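Local coordinates for sulfurtransferase (Azotobacter vinelandii, PDB 1E0C), which probably catalyses the transfer of sulfur from thiosulfate to cyanide, as a two-domain rhodanese of sulfur metabolism, at residues I11-L16 with L121-P126; L101-V104 with R109-Y112; K252-A255 with G259-G262. All coordinates share one frame; numbering follows the deposited sequence.

In the fold
From the N terminus, strand 10-11 runs into helix 13-17, and interaction 1 sets the start of that helix against 121-126, where helix 116-122 ends; the loop it closes carries the other four strands of the five-stranded parallel sheet in the N-terminal rhodanese-like domain. Interaction 2 is nested inside that loop: it joins the end of helix 93-104 to strand 110-113, within one beta-alpha-beta unit. The two meet where Ile-11 N lies 2.8 Å from Tyr-112 O, a probable hydrogen bond between neighbouring parallel strands. Interaction 3 comes later, in the second rhodanese-like domain, and closes a short loop from edge strand 251-253 to helix 257-261, its centre about 33 Å from that of interaction 1.

Interaction 1: residues I11-L16 with L121-P126; sequences IEPADL and LAEDRP
Arg-125 lays its guanidinium flat against the first turn of helix 13-17, with Pro-13 C and Ala-14 N over one face. Ala-14 N stands 3.5 Å above the guanidinium plane, over its centre, so the group meets the helix backbone by its face, while Ala-14 CB touches NH2 at 3.5 Å. Closer to the root of the side chain, Pro-13 CB packs on NE of Arg-125 at 3.3 Å. The arginine reaches this far because its chain is extended from CG to NE.

Glu-123 helps to fix the guanidinium in this orientation. Its OE1 is gripped side-on by NE and NH2 of Arg-125, both bonds converging on the one oxygen; NE is the nearer at 2.7 Å and is met by the anti lone pair of OE1, whereas NH2 comes from above the carboxylate plane. OE1 nevertheless lies almost in the guanidinium plane. Glu-123 and Pro-13 cross at about a right angle, with OE1 3.5 Å from Pro-13 CB. A water links the same oxygen to the helix, donating to OE1 at 2.9 Å and accepting from Ala-14 N.

NH1 of Arg-125 adds a hydrogen bond to Gln-17, and Arg-206 makes salt bridges to both Glu-12 and Glu-123, a shared positive charge that probably eases the meeting of two acids. The contact joins two helix ends: Glu-12 is the N-cap of helix 13-17, its N bonded to Asp-15 OD2 at 2.9 Å, and Asp-124, with positive phi, is the C-prime residue of the Schellman motif that closes helix 116-122.

Interaction 2: residues L101-V104 with R109-Y112; sequences LLDV and RYHY
Tyr-110 holds its CG between its own backbone N and carbonyl carbon (chi1 53°), and this turns the ring from strand 110-113 toward the last turn of helix 93-104. Asp-103 answers with CG beside its backbone N, a setting that carries the carboxylate nearer to the strand than its CB direction alone would suggest. The two side chains cross at about a right angle, and the phenol hydroxyl meets the acid: Tyr-110 OH donates to Asp-103 OD1 at 2.6 Å. The hydroxyl arrives on the syn side of the oxygen, 17° out of the carboxylate plane. OD1 sits at the ring edge, near the ring plane, and lies 3.3 Å from Tyr-110 CE2, although carboxylate and ring are turned 57° from each other.

Further back along the ring the contact is apolar. Leu-102 runs alongside Tyr-110, the two pointing opposite ways, and its CD1 branch reaches the root of the tyrosine at CB, 3.6 Å away. The same methyl approaches Tyr-110 CD2 at 3.8 Å, while Leu-102 CB comes within 3.9 Å of that ring carbon. Tyr-84 of strand 83-87 touches both Leu-102 and Tyr-110, and Ile-99 packs on Tyr-110 from an earlier turn of the helix. In this beta-alpha-beta unit, then, the helix is fastened to its following strand by a leucine at the base of the ring and an aspartate at its hydroxyl.

The other oxygen of Asp-103 has its own partner, since OD2 hydrogen-bonds the hydroxyl of Tyr-240 in helix 235-245 of the second rhodanese-like domain. One carboxylate thus engages two tyrosine hydroxyls, one from each domain, and the short bond from Tyr-110 is consistent with a carboxylate that carries its negative charge.

Interaction 3: residues K252-A255 with G259-G262; sequences KGYA and GEWG
Tyr-254, in segment 252-255, sends its side chain to helix 257-261, where Glu-260 and Trp-261 receive it. From CB, whose bond points toward the helix, CG leaves anti to the backbone N (chi1 168°). The ring then parts its two edges between the partners: CE1 lies 3.2 Å from Glu-260 OE1, whereas CE2 packs at 3.8 Å on Trp-261 CE3. CZ touches both, and the hydroxyl at the tip donates to Glu-260 OE1 at 2.6 Å, arriving on the anti side and 30° out of the carboxylate plane.

This is the join between edge strand and following helix in the second rhodanese-like domain, with Tyr-254 at the centre of an inverse gamma turn. Helix 151-157 covers part of the contact: Leu-154 touches Tyr-254 and Trp-261, and Arg-151 forms a salt bridge with Glu-260 OE2.

A phenylalanine in place of Tyr-254 would probably leave Glu-260 OE1 without its hydroxyl donor and the carboxylate less firmly fixed.

The tyrosine oxygen also lies in the indole plane, 3.4 Å from Trp-261 CE3 at the ring edge. The planes of the two rings stand 83° apart in an oblique pair, and at the far side of the indole NE1 hydrogen-bonds the carbonyl of Pro-268.

Interaction 1: residues I11-L16 with L121-P126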
loop_
_atom_site.group_PDB
_atom_site.type_symbol
_atom_site.label_atom_id
_atom_site.label_comp_id
_atom_site.label_asym_id
_atom_site.label_seq_id
_atom_site.Cartn_x
_atom_site.Cartn_y
_atom_site.Cartn_z
ATOM N N ILE A 11 7.315 -10.458 -5.182
ATOM C CA ILE A 11 7.601 -11.867 -5.461
ATOM C C ILE A 11 6.429 -12.525 -6.154
ATOM O O ILE A 11 5.318 -12.002 -6.170
ATOM C CB ILE A 11 7.955 -12.618 -4.160
ATOM C CG1 ILE A 11 6.712 -12.760 -3.275
ATOM C CG2 ILE A 11 9.049 -11.856 -3.422
ATOM C CD1 ILE A 11 6.976 -13.516 -1.980
ATOM N N GLU A 12 6.655 -13.700 -6.752
ATOM C CA GLU A 12 5.570 -14.379 -7.456
ATOM C C GLU A 12 4.960 -15.462 -6.564
ATOM O O GLU A 12 5.582 -15.911 -5.603
ATOM C CB GLU A 12 6.140 -15.023 -8.736
ATOM C CG GLU A 12 6.738 -13.996 -9.704
ATOM C CD GLU A 12 5.679 -13.095 -10.309
ATOM O OE1 GLU A 12 4.556 -13.583 -10.535
ATOM O OE2 GLU A 12 5.941 -11.897 -10.562
ATOM N N PRO A 13 3.773 -15.911 -6.913
ATOM C CA PRO A 13 3.104 -16.993 -6.201
ATOM C C PRO A 13 3.998 -18.199 -6.008
ATOM O O PRO A 13 4.021 -18.795 -4.926
ATOM C CB PRO A 13 1.905 -17.303 -7.083
ATOM C CG PRO A 13 1.576 -15.981 -7.712
ATOM C CD PRO A 13 2.931 -15.376 -8.015
ATOM N N ALA A 14 4.741 -18.609 -7.047
ATOM C CA ALA A 14 5.652 -19.737 -6.909
ATOM C C ALA A 14 6.657 -19.531 -5.790
ATOM O O ALA A 14 6.997 -20.487 -5.084
ATOM C CB ALA A 14 6.394 -20.009 -8.218
ATOM N N ASP A 15 7.189 -18.312 -5.668
ATOM C CA ASP A 15 8.182 -18.033 -4.636
ATOM C C ASP A 15 7.568 -18.192 -3.240
ATOM O O ASP A 15 8.216 -18.685 -2.323
ATOM C CB ASP A 15 8.702 -16.595 -4.753
ATOM C CG ASP A 15 9.325 -16.299 -6.102
ATOM O OD1 ASP A 15 10.064 -17.168 -6.609
ATOM O OD2 ASP A 15 9.079 -15.195 -6.626
ATOM N N LEU A 16 6.342 -17.691 -3.096
ATOM C CA LEU A 16 5.648 -17.793 -1.815
ATOM C C LEU A 16 5.283 -19.236 -1.504
ATOM O O LEU A 16 5.529 -19.694 -0.384
ATOM C CB LEU A 16 4.407 -16.905 -1.781
ATOM C CG LEU A 16 3.542 -17.027 -0.509
ATOM C CD1 LEU A 16 4.351 -16.689 0.728
ATOM C CD2 LEU A 16 2.318 -16.134 -0.646
ATOM N N LEU A 121 -4.949 -17.604 -7.226
ATOM C CA LEU A 121 -6.078 -18.401 -7.701
ATOM C C LEU A 121 -5.945 -18.734 -9.186
ATOM O O LEU A 121 -6.322 -19.829 -9.622
ATOM C CB LEU A 121 -7.402 -17.699 -7.461
ATOM C CG LEU A 121 -7.837 -17.448 -6.013
ATOM C CD1 LEU A 121 -8.968 -16.429 -5.980
ATOM C CD2 LEU A 121 -8.278 -18.752 -5.358
ATOM N N ALA A 122 -5.418 -17.789 -9.966
ATOM C CA ALA A 122 -5.291 -18.028 -11.405
ATOM C C ALA A 122 -4.406 -19.244 -11.664
ATOM O O ALA A 122 -4.563 -19.912 -12.687
ATOM C CB ALA A 122 -4.755 -16.810 -12.132
ATOM N N GLU A 123 -3.454 -19.486 -10.773
ATOM C CA GLU A 123 -2.528 -20.600 -10.909
ATOM C C GLU A 123 -2.998 -21.824 -10.131
ATOM O O GLU A 123 -2.272 -22.806 -10.021
ATOM C CB GLU A 123 -1.114 -20.173 -10.506
ATOM C CG GLU A 123 -0.547 -19.128 -11.452
ATOM C CD GLU A 123 0.829 -18.607 -11.155
ATOM O OE1 GLU A 123 1.456 -18.906 -10.117
ATOM O OE2 GLU A 123 1.337 -17.834 -12.017
ATOM N N ASP A 124 -4.210 -21.760 -9.613
ATOM C CA ASP A 124 -4.847 -22.831 -8.859
ATOM C C ASP A 124 -3.986 -23.318 -7.706
ATOM O O ASP A 124 -3.790 -24.521 -7.510
ATOM C CB ASP A 124 -5.212 -23.991 -9.786
ATOM C CG ASP A 124 -6.121 -25.005 -9.117
ATOM O OD1 ASP A 124 -6.895 -24.606 -8.220
ATOM O OD2 ASP A 124 -6.049 -26.197 -9.479
ATOM N N ARG A 125 -3.456 -22.387 -6.913
ATOM C CA ARG A 125 -2.592 -22.775 -5.798
ATOM C C ARG A 125 -3.413 -23.101 -4.564
ATOM O O ARG A 125 -4.629 -22.879 -4.547
ATOM C CB ARG A 125 -1.504 -21.731 -5.583
ATOM C CG ARG A 125 -0.561 -21.674 -6.800
ATOM C CD ARG A 125 0.401 -20.506 -6.715
ATOM N NE ARG A 125 1.297 -20.459 -7.867
ATOM C CZ ARG A 125 2.416 -21.156 -8.001
ATOM N NH1 ARG A 125 2.829 -21.969 -7.040
ATOM N NH2 ARG A 125 3.143 -21.037 -9.117
ATOM N N PRO A 126 -2.812 -23.792 -3.610
ATOM C CA PRO A 126 -3.556 -24.322 -2.475
ATOM C C PRO A 126 -4.243 -23.228 -1.672
ATOM O O PRO A 126 -3.711 -22.127 -1.529
ATOM C CB PRO A 126 -2.514 -25.045 -1.640
ATOM C CG PRO A 126 -1.338 -25.248 -2.519
ATOM C CD PRO A 126 -1.378 -24.144 -3.546
HETATM O O HOH W 1 4.081 -17.794 -9.811
#

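Interaction 2: residues L101-V104 with R109-Y112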
loop_
_atom_site.group_PDB
_atom_site.type_symbol
_atom_site.label_atom_id
_atom_site.label_comp_id
_atom_site.label_asym_id
_atom_site.label_seq_id
_atom_site.Cartn_x
_atom_site.Cartn_y
_atom_site.Cartn_z
ATOM N N LEU A 101 2.278 0.883 6.051
ATOM C CA LEU A 101 2.224 0.775 7.516
ATOM C C LEU A 101 3.443 0.055 8.065
ATOM O O LEU A 101 3.956 0.371 9.139
ATOM C CB LEU A 101 0.939 0.098 7.978
ATOM C CG LEU A 101 -0.341 0.937 7.947
ATOM C CD1 LEU A 101 -1.531 0.096 8.396
ATOM C CD2 LEU A 101 -0.202 2.171 8.844
ATOM N N LEU A 102 3.938 -0.960 7.347
ATOM C CA LEU A 102 5.173 -1.620 7.768
ATOM C C LEU A 102 6.335 -0.640 7.792
ATOM O O LEU A 102 7.168 -0.661 8.701
ATOM C CB LEU A 102 5.485 -2.794 6.845
ATOM C CG LEU A 102 4.555 -4.010 6.955
ATOM C CD1 LEU A 102 4.999 -5.064 5.941
ATOM C CD2 LEU A 102 4.615 -4.596 8.370
ATOM N N ASP A 103 6.373 0.294 6.826
ATOM C CA ASP A 103 7.413 1.328 6.898
ATOM C C ASP A 103 7.173 2.243 8.102
ATOM O O ASP A 103 8.118 2.629 8.783
ATOM C CB ASP A 103 7.396 2.180 5.621
ATOM C CG ASP A 103 7.987 1.406 4.448
ATOM O OD1 ASP A 103 8.788 0.487 4.704
ATOM O OD2 ASP A 103 7.635 1.755 3.306
ATOM N N VAL A 104 5.908 2.532 8.380
ATOM C CA VAL A 104 5.562 3.365 9.532
ATOM C C VAL A 104 6.028 2.735 10.838
ATOM O O VAL A 104 6.537 3.450 11.703
ATOM C CB VAL A 104 4.067 3.677 9.586
ATOM C CG1 VAL A 104 3.678 4.348 10.907
ATOM C CG2 VAL A 104 3.658 4.599 8.433
ATOM N N ARG A 109 11.937 -5.946 6.634
ATOM C CA ARG A 109 11.799 -7.071 5.711
ATOM C C ARG A 109 10.373 -7.386 5.355
ATOM O O ARG A 109 9.554 -7.755 6.193
ATOM C CB ARG A 109 12.534 -8.293 6.319
ATOM C CG ARG A 109 13.974 -7.883 6.605
ATOM C CD ARG A 109 14.834 -8.966 7.212
ATOM N NE ARG A 109 16.249 -8.621 7.052
ATOM C CZ ARG A 109 17.238 -9.035 7.827
ATOM N NH1 ARG A 109 16.998 -9.850 8.845
ATOM N NH2 ARG A 109 18.484 -8.649 7.578
ATOM N N TYR A 110 10.043 -7.209 4.070
ATOM C CA TYR A 110 8.705 -7.500 3.592
ATOM C C TYR A 110 8.677 -7.653 2.073
ATOM O O TYR A 110 9.596 -7.274 1.350
ATOM C CB TYR A 110 7.685 -6.453 4.021
ATOM C CG TYR A 110 8.062 -5.032 3.664
ATOM C CD1 TYR A 110 8.050 -4.602 2.344
ATOM C CD2 TYR A 110 8.421 -4.128 4.654
ATOM C CE1 TYR A 110 8.400 -3.303 2.024
ATOM C CE2 TYR A 110 8.775 -2.824 4.341
ATOM C CZ TYR A 110 8.749 -2.420 3.021
ATOM O OH TYR A 110 9.102 -1.128 2.694
ATOM N N HIS A 111 7.636 -8.336 1.618
ATOM C CA HIS A 111 7.430 -8.610 0.206
ATOM C C HIS A 111 5.959 -8.424 -0.141
ATOM O O HIS A 111 5.081 -8.611 0.705
ATOM C CB HIS A 111 7.816 -10.072 -0.129
ATOM C CG HIS A 111 9.253 -10.350 0.192
ATOM N ND1 HIS A 111 10.271 -10.089 -0.698
ATOM C CD2 HIS A 111 9.839 -10.764 1.343
ATOM C CE1 HIS A 111 11.436 -10.347 -0.118
ATOM N NE2 HIS A 111 11.201 -10.740 1.122
ATOM N N TYR A 112 5.716 -8.093 -1.399
ATOM C CA TYR A 112 4.382 -8.040 -1.952
ATOM C C TYR A 112 4.189 -9.244 -2.884
ATOM O O TYR A 112 5.076 -9.526 -3.691
ATOM C CB TYR A 112 4.183 -6.772 -2.804
ATOM C CG TYR A 112 2.896 -6.810 -3.598
ATOM C CD1 TYR A 112 1.680 -6.958 -2.951
ATOM C CD2 TYR A 112 2.891 -6.704 -4.988
ATOM C CE1 TYR A 112 0.488 -6.986 -3.635
ATOM C CE2 TYR A 112 1.698 -6.729 -5.687
ATOM C CZ TYR A 112 0.502 -6.874 -5.014
ATOM O OH TYR A 112 -0.688 -6.919 -5.696
#

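Interaction 3: residues K252-A255 with G259-G262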
loop_
_atom_site.group_PDB
_atom_site.type_symbol
_atom_site.label_atom_id
_atom_site.label_comp_id
_atom_site.label_asym_id
_atom_site.label_seq_id
_atom_site.Cartn_x
_atom_site.Cartn_y
_atom_site.Cartn_z
ATOM N N LYS A 252 6.935 8.853 -0.384
ATOM C CA LYS A 252 6.048 9.127 0.741
ATOM C C LYS A 252 4.606 8.870 0.316
ATOM O O LYS A 252 4.202 9.174 -0.804
ATOM C CB LYS A 252 6.168 10.569 1.244
ATOM C CG LYS A 252 7.500 10.879 1.917
ATOM C CD LYS A 252 7.547 12.332 2.365
ATOM C CE LYS A 252 8.915 12.667 2.951
ATOM N NZ LYS A 252 9.074 12.084 4.313
ATOM N N GLY A 253 3.810 8.414 1.287
ATOM C CA GLY A 253 2.365 8.309 1.030
ATOM C C GLY A 253 1.702 9.533 1.686
ATOM O O GLY A 253 2.002 9.821 2.850
ATOM N N TYR A 254 0.977 10.325 0.915
ATOM C CA TYR A 254 0.243 11.458 1.498
ATOM C C TYR A 254 -1.084 10.901 2.038
ATOM O O TYR A 254 -2.059 10.765 1.304
ATOM C CB TYR A 254 -0.007 12.564 0.482
ATOM C CG TYR A 254 -1.005 13.607 0.947
ATOM C CD1 TYR A 254 -1.036 14.020 2.275
ATOM C CD2 TYR A 254 -1.896 14.191 0.060
ATOM C CE1 TYR A 254 -1.959 14.955 2.711
ATOM C CE2 TYR A 254 -2.821 15.130 0.483
ATOM C CZ TYR A 254 -2.834 15.512 1.815
ATOM O OH TYR A 254 -3.763 16.440 2.243
ATOM N N ALA A 255 -1.004 10.395 3.271
ATOM C CA ALA A 255 -2.121 9.650 3.852
ATOM C C ALA A 255 -3.411 10.437 3.911
ATOM O O ALA A 255 -4.502 9.898 3.683
ATOM C CB ALA A 255 -1.703 9.159 5.236
ATOM N N GLY A 259 -9.312 13.319 0.539
ATOM C CA GLY A 259 -10.305 13.506 1.600
ATOM C C GLY A 259 -9.902 14.677 2.493
ATOM O O GLY A 259 -10.760 15.360 3.057
ATOM N N GLU A 260 -8.601 14.883 2.661
ATOM C CA GLU A 260 -8.110 16.044 3.372
ATOM C C GLU A 260 -7.898 17.233 2.430
ATOM O O GLU A 260 -8.488 18.289 2.661
ATOM C CB GLU A 260 -6.803 15.758 4.110
ATOM C CG GLU A 260 -6.215 17.016 4.757
ATOM C CD GLU A 260 -4.907 16.740 5.459
ATOM O OE1 GLU A 260 -4.014 16.125 4.835
ATOM O OE2 GLU A 260 -4.744 17.163 6.623
ATOM N N TRP A 261 -7.101 17.056 1.381
ATOM C CA TRP A 261 -6.720 18.155 0.494
ATOM C C TRP A 261 -7.911 18.811 -0.176
ATOM O O TRP A 261 -7.965 20.049 -0.305
ATOM C CB TRP A 261 -5.732 17.679 -0.588
ATOM C CG TRP A 261 -4.966 18.780 -1.266
ATOM C CD1 TRP A 261 -5.368 19.527 -2.344
ATOM C CD2 TRP A 261 -3.637 19.212 -0.956
ATOM N NE1 TRP A 261 -4.369 20.401 -2.711
ATOM C CE2 TRP A 261 -3.301 20.236 -1.865
ATOM C CE3 TRP A 261 -2.707 18.852 0.019
ATOM C CZ2 TRP A 261 -2.064 20.875 -1.829
ATOM C CZ3 TRP A 261 -1.477 19.477 0.054
ATOM C CH2 TRP A 261 -1.173 20.500 -0.867
ATOM N N GLY A 262 -8.911 18.031 -0.566
ATOM C CA GLY A 262 -10.069 18.568 -1.269
ATOM C C GLY A 262 -11.012 19.320 -0.335
ATOM O O GLY A 262 -11.952 19.960 -0.792
#